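Putative uncharacterized protein (Campylobacter jejuni, PDB 5TPU) is of unknown function but belongs to the WxcM-like family of cupin-fold proteins and binds thymidine-5'-diphosphate. Local coordinates at residues Q62-M67 with R101-F106; K7-L12 with I73-G78. The protein carries 3 engineered substitutions. All coordinates share one frame; numbering follows the deposited sequence. Where two conformers were deposited one is given.

Interaction 1 of 2, residues Q62-M67 with R101-F106; sequences QVLIMM and REMKNF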
loop_
_atom_site.group_PDB
_atom_site.type_symbol
_atom_site.label_atom_id
_atom_site.label_comp_id
_atom_site.label_asym_id
_atom_site.label_seq_id
_atom_site.Cartn_x
_atom_site.Cartn_y
_atom_site.Cartn_z
ATOM N N GLN A 62 4.887 -2.404 -11.806
ATOM C CA GLN A 62 4.587 -1.746 -10.536
ATOM C C GLN A 62 3.655 -0.541 -10.659
ATOM O O GLN A 62 3.604 0.137 -11.688
ATOM C CB GLN A 62 5.882 -1.267 -9.869
ATOM C CG GLN A 62 6.883 -2.350 -9.483
ATOM C CD GLN A 62 8.296 -1.786 -9.442
ATOM O OE1 GLN A 62 8.802 -1.268 -10.444
ATOM N NE2 GLN A 62 8.900 -1.814 -8.286
ATOM N N VAL A 63 2.965 -0.223 -9.571
ATOM C CA VAL A 63 2.380 1.108 -9.425
ATOM C C VAL A 63 2.921 1.778 -8.195
ATOM O O VAL A 63 2.817 1.211 -7.116
ATOM C CB VAL A 63 0.857 1.037 -9.373
ATOM C CG1 VAL A 63 0.273 2.380 -8.948
ATOM C CG2 VAL A 63 0.344 0.585 -10.721
ATOM N N LEU A 64 3.481 2.969 -8.371
ATOM C CA LEU A 64 4.107 3.764 -7.294
ATOM C C LEU A 64 3.171 4.855 -6.822
ATOM O O LEU A 64 2.702 5.632 -7.660
ATOM C CB LEU A 64 5.402 4.437 -7.785
ATOM C CG LEU A 64 6.683 3.584 -7.757
ATOM C CD1 LEU A 64 6.495 2.298 -8.543
ATOM C CD2 LEU A 64 7.848 4.374 -8.300
ATOM N N ILE A 65 2.923 4.950 -5.514
ATOM C CA ILE A 65 2.127 6.043 -4.948
ATOM C C ILE A 65 2.919 6.699 -3.817
ATOM O O ILE A 65 3.372 6.025 -2.912
ATOM C CB ILE A 65 0.804 5.467 -4.413
ATOM C CG1 ILE A 65 -0.036 4.897 -5.550
ATOM C CG2 ILE A 65 -0.014 6.498 -3.649
ATOM C CD1 ILE A 65 -0.988 3.807 -5.114
ATOM N N MET A 66 3.133 8.001 -3.899
ATOM C CA MET A 66 3.738 8.760 -2.834
ATOM C C MET A 66 2.671 8.976 -1.757
ATOM O O MET A 66 1.855 9.876 -1.871
ATOM C CB MET A 66 4.239 10.119 -3.377
ATOM C CG MET A 66 5.681 10.446 -3.133
ATOM S SD MET A 66 6.837 9.066 -3.138
ATOM C CE MET A 66 7.762 9.522 -1.688
ATOM N N MET A 67 2.691 8.128 -0.745
ATOM C CA MET A 67 1.812 8.239 0.404
ATOM C C MET A 67 2.061 9.472 1.251
ATOM O O MET A 67 1.146 9.983 1.884
ATOM C CB MET A 67 1.966 7.018 1.310
ATOM C CG MET A 67 1.361 5.769 0.741
ATOM S SD MET A 67 -0.434 5.787 0.786
ATOM C CE MET A 67 -0.845 6.725 2.246
ATOM N N ARG A 101 14.887 2.685 -14.013
ATOM C CA ARG A 101 14.348 3.752 -13.163
ATOM C C ARG A 101 15.261 4.014 -12.028
ATOM O O ARG A 101 16.054 3.168 -11.628
ATOM C CB ARG A 101 12.973 3.427 -12.622
ATOM C CG ARG A 101 12.946 2.621 -11.341
ATOM C CD ARG A 101 13.515 1.219 -11.444
ATOM N NE ARG A 101 12.943 0.500 -12.583
ATOM C CZ ARG A 101 11.778 -0.141 -12.574
ATOM N NH1 ARG A 101 10.983 -0.140 -11.500
ATOM N NH2 ARG A 101 11.394 -0.804 -13.638
ATOM N N GLU A 102 15.173 5.239 -11.556
ATOM C CA GLU A 102 15.968 5.653 -10.466
ATOM C C GLU A 102 15.187 6.687 -9.690
ATOM O O GLU A 102 14.569 7.603 -10.258
ATOM C CB GLU A 102 17.356 6.048 -10.955
ATOM C CG GLU A 102 17.691 7.487 -11.250
ATOM C CD GLU A 102 19.026 7.845 -10.633
ATOM O OE1 GLU A 102 19.190 7.540 -9.450
ATOM O OE2 GLU A 102 19.908 8.410 -11.302
ATOM N N MET A 103 15.139 6.461 -8.382
ATOM C CA MET A 103 14.369 7.312 -7.477
ATOM C C MET A 103 15.289 8.155 -6.603
ATOM O O MET A 103 16.236 7.646 -6.020
ATOM C CB MET A 103 13.516 6.430 -6.625
ATOM C CG MET A 103 12.799 5.375 -7.428
ATOM S SD MET A 103 11.322 4.875 -6.580
ATOM C CE MET A 103 11.873 3.732 -5.341
ATOM N N LYS A 104 15.015 9.443 -6.527
ATOM C CA LYS A 104 15.901 10.371 -5.879
ATOM C C LYS A 104 15.126 11.540 -5.306
ATOM O O LYS A 104 13.917 11.603 -5.446
ATOM C CB LYS A 104 16.971 10.851 -6.890
ATOM C CG LYS A 104 16.437 11.748 -8.008
ATOM C CD LYS A 104 17.535 12.257 -8.958
ATOM C CE LYS A 104 16.935 13.325 -9.859
ATOM N NZ LYS A 104 17.942 13.998 -10.724
ATOM N N ASN A 105 15.857 12.457 -4.674
ATOM C CA ASN A 105 15.310 13.601 -3.994
ATOM C C ASN A 105 14.065 13.289 -3.191
ATOM O O ASN A 105 13.111 14.055 -3.277
ATOM C CB ASN A 105 14.963 14.694 -5.013
ATOM C CG ASN A 105 16.171 15.158 -5.766
ATOM O OD1 ASN A 105 17.208 15.426 -5.158
ATOM N ND2 ASN A 105 16.063 15.234 -7.099
ATOM N N PHE A 106 14.064 12.201 -2.426
ATOM C CA PHE A 106 12.957 11.958 -1.488
ATOM C C PHE A 106 12.955 13.097 -0.484
ATOM O O PHE A 106 14.000 13.421 0.054
ATOM C CB PHE A 106 13.092 10.636 -0.739
ATOM C CG PHE A 106 12.811 9.451 -1.594
ATOM C CD1 PHE A 106 13.768 8.991 -2.483
ATOM C CD2 PHE A 106 11.594 8.834 -1.558
ATOM C CE1 PHE A 106 13.508 7.919 -3.295
ATOM C CE2 PHE A 106 11.341 7.713 -2.326
ATOM C CZ PHE A 106 12.287 7.263 -3.214
HETATM O O HOH W 1 8.317 -2.174 -13.049
#

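Interaction 2 of 2, residues K7-L12 with I73-G78; sequences KNCKIL and IILNDG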
loop_
_atom_site.group_PDB
_atom_site.type_symbol
_atom_site.label_atom_id
_atom_site.label_comp_id
_atom_site.label_asym_id
_atom_site.label_seq_id
_atom_site.Cartn_x
_atom_site.Cartn_y
_atom_site.Cartn_z
ATOM N N LYS A 7 7.158 4.718 -23.468
ATOM C CA LYS A 7 5.963 3.962 -23.782
ATOM C C LYS A 7 5.414 3.330 -22.509
ATOM O O LYS A 7 4.229 3.491 -22.200
ATOM C CB LYS A 7 6.199 2.922 -24.870
ATOM C CG LYS A 7 4.881 2.381 -25.427
ATOM C CD LYS A 7 4.644 2.758 -26.892
ATOM C CE LYS A 7 3.385 2.100 -27.445
ATOM N NZ LYS A 7 3.475 0.610 -27.433
ATOM N N ASN A 8 6.267 2.675 -21.734
ATOM C CA ASN A 8 5.738 1.732 -20.759
ATOM C C ASN A 8 5.398 2.298 -19.380
ATOM O O ASN A 8 5.579 1.608 -18.389
ATOM C CB ASN A 8 6.674 0.546 -20.615
ATOM C CG ASN A 8 6.641 -0.353 -21.817
ATOM O OD1 ASN A 8 5.707 -0.316 -22.619
ATOM N ND2 ASN A 8 7.660 -1.178 -21.945
ATOM N N CYS A 9 4.878 3.519 -19.331
ATOM C CA CYS A 9 4.508 4.155 -18.069
ATOM C C CYS A 9 3.299 5.045 -18.253
ATOM O O CYS A 9 3.024 5.506 -19.356
ATOM C CB CYS A 9 5.656 4.998 -17.557
ATOM S SG CYS A 9 7.203 4.087 -17.532
ATOM N N LYS A 10 2.595 5.296 -17.159
ATOM C CA LYS A 10 1.403 6.032 -17.218
ATOM C C LYS A 10 1.135 6.637 -15.826
ATOM O O LYS A 10 1.287 5.962 -14.787
ATOM C CB LYS A 10 0.302 5.080 -17.657
ATOM C CG LYS A 10 -1.026 5.769 -17.913
ATOM C CD LYS A 10 -2.146 4.758 -18.141
ATOM C CE LYS A 10 -3.533 5.352 -17.918
ATOM N NZ LYS A 10 -3.625 6.780 -18.358
ATOM N N ILE A 11 0.717 7.905 -15.822
ATOM C CA ILE A 11 0.237 8.576 -14.624
ATOM C C ILE A 11 -1.224 8.226 -14.407
ATOM O O ILE A 11 -2.055 8.372 -15.305
ATOM C CB ILE A 11 0.462 10.099 -14.708
ATOM C CG1 ILE A 11 1.964 10.349 -14.649
ATOM C CG2 ILE A 11 -0.275 10.857 -13.593
ATOM C CD1 ILE A 11 2.568 10.101 -13.292
ATOM N N LEU A 12 -1.509 7.680 -13.230
ATOM C CA LEU A 12 -2.843 7.284 -12.862
ATOM C C LEU A 12 -3.363 8.311 -11.881
ATOM O O LEU A 12 -2.927 8.369 -10.728
ATOM C CB LEU A 12 -2.834 5.890 -12.241
ATOM C CG LEU A 12 -2.045 4.833 -13.016
ATOM C CD1 LEU A 12 -2.051 3.580 -12.163
ATOM C CD2 LEU A 12 -2.722 4.623 -14.352
ATOM N N ILE A 73 11.437 10.460 -9.888
ATOM C CA ILE A 73 11.728 9.207 -10.554
ATOM C C ILE A 73 12.173 9.581 -11.937
ATOM O O ILE A 73 11.420 10.208 -12.693
ATOM C CB ILE A 73 10.514 8.278 -10.790
ATOM C CG1 ILE A 73 9.364 8.596 -9.840
ATOM C CG2 ILE A 73 10.976 6.820 -10.837
ATOM C CD1 ILE A 73 8.866 7.465 -8.963
ATOM N N ILE A 74 13.395 9.183 -12.264
ATOM C CA ILE A 74 13.848 9.234 -13.622
ATOM C C ILE A 74 13.581 7.884 -14.276
ATOM O O ILE A 74 14.067 6.848 -13.849
ATOM C CB ILE A 74 15.314 9.607 -13.662
ATOM C CG1 ILE A 74 15.506 10.881 -12.847
ATOM C CG2 ILE A 74 15.770 9.773 -15.108
ATOM C CD1 ILE A 74 16.827 11.571 -13.117
ATOM N N LEU A 75 12.736 7.894 -15.281
ATOM C CA LEU A 75 12.445 6.697 -16.045
ATOM C C LEU A 75 13.256 6.715 -17.341
ATOM O O LEU A 75 13.535 7.800 -17.879
ATOM C CB LEU A 75 10.969 6.647 -16.385
ATOM C CG LEU A 75 9.933 6.549 -15.265
ATOM C CD1 LEU A 75 8.544 6.750 -15.852
ATOM C CD2 LEU A 75 9.988 5.183 -14.620
ATOM N N ASN A 76 13.617 5.519 -17.819
ATOM C CA ASN A 76 14.417 5.346 -19.025
ATOM C C ASN A 76 13.997 4.077 -19.789
ATOM O O ASN A 76 13.973 2.960 -19.224
ATOM C CB ASN A 76 15.898 5.298 -18.655
ATOM C CG ASN A 76 16.790 5.366 -19.869
ATOM O OD1 ASN A 76 16.654 4.596 -20.808
ATOM N ND2 ASN A 76 17.679 6.343 -19.870
ATOM N N ASP A 77 13.592 4.240 -21.049
ATOM C CA ASP A 77 13.117 3.068 -21.777
ATOM C C ASP A 77 14.160 2.499 -22.715
ATOM O O ASP A 77 13.862 1.562 -23.427
ATOM C CB ASP A 77 11.811 3.318 -22.500
ATOM C CG ASP A 77 11.948 4.278 -23.644
ATOM O OD1 ASP A 77 10.900 4.469 -24.280
ATOM O OD2 ASP A 77 13.034 4.873 -23.872
ATOM N N GLY A 78 15.381 3.015 -22.642
ATOM C CA GLY A 78 16.482 2.569 -23.504
ATOM C C GLY A 78 16.746 3.634 -24.540
ATOM O O GLY A 78 17.841 3.736 -25.073
#

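Interaction 1 of 2, residues Q62-M67 with R101-F106
R101 opens the contact by giving an N-H to the side-chain amide of Q62: NH1 lies 2.7 Å from Q62 OE1, and the hydrogen bond is bent, with an N-H...O angle of 142°. The oxygen sits at the edge of the guanidinium, in its plane, and the donor lies in the carbonyl plane of the amide, although the two groups are turned 35° against each other. With CG between the backbone N and the carbonyl carbon and further bends at chi2 and chi3, the arginine chain curls back. A water lies 2.8 Å from Q62 OE1 and may donate to it; its link to R101 NH2 is weak. The guanidinium is fixed from its other end too, since NH2 bonds to the carbonyl oxygen of M99. Two residues on, M103 brings its thioether against L64, SD standing 3.9 Å from the methyl CD2. At F106 the strand has ended; the ring meets M66 CE obliquely, its CD2 3.9 Å from the methyl. Bends at chi2 and chi3 of M66 carry that methyl to the ring. The end-to-end directions of 62-66 and 101-106 lie 19° apart, yet L64 and M103 have CA atoms 10.9 Å apart, so side chains alone bridge the backbones. This is facing-sheet packing inside a cupin beta-sandwich: strand 62-68 lies between 91-95 and 111-116 in one sheet, while strand 99-104 lies between 55-57 and 71-76 in the other.

Interaction 2 of 2, residues K7-L12 with I73-G78
C9 and L75 face each other with CA atoms 8.6 Å apart, and the CA atoms of K7 and D77 are 7.5 Å apart, too far for backbone pairing, so the contact is made by side chains and, at K7, by a backbone N facing one. The setting is the cupin beta-sandwich: strand 9-13 is an outermost strand of one sheet, and strand 71-76 belongs to the sheet facing it. The contact rests chiefly on C9 SG, which in the conformer given here lies 3.4 Å from L75 CD1; the cysteine CB is 3.8 Å from the same methyl. Both CB atoms point across the gap. SG is placed beside the backbone N, anti to the carbonyl carbon (chi1 -50°), while the second leucine methyl, CD2, remains farther from the sulfur. M99 also packs on C9, and I95 and I84 pack on L75, which joins the pair to both sheets. Beyond the strand, D77 OD1 is 3.8 Å from K7 N, a distance too long for a hydrogen bond. The carboxylate is engaged instead within its own turn, where OD2 accepts from the backbone N of K79 and of N80. N76 makes an Asx turn: its OD1 accepts from G78 N over 2.7 Å, at an N-H...O angle of 151° and in the carbonyl plane, and the same oxygen is hydrogen-bonded to Y129 OH.

Overall arrangement
Interactions 1 and 2 both span the gap between the two sheets of the sandwich, and their centres lie 11 Å apart. Along the chain their segments alternate, with strand 71-76 following 62-68 directly. They meet in two ways. Strands 99-104 and 71-76 are neighbours in one sheet, where I74 N and E102 O, 2.8 Å apart, probably form a hydrogen bond; between the sheets, the methyls L64 CD2 and I73 CD1 pack together, though their 3.3 Å separation is unusually short and its exactness doubtful. Their relation to the ligand differs: the side chain of Q62 is about 6 Å from a bound thymidine-5'-diphosphate, whose pocket includes Y41 and R52, whereas the side chain of L75 in interaction 2 is about 14 Å away.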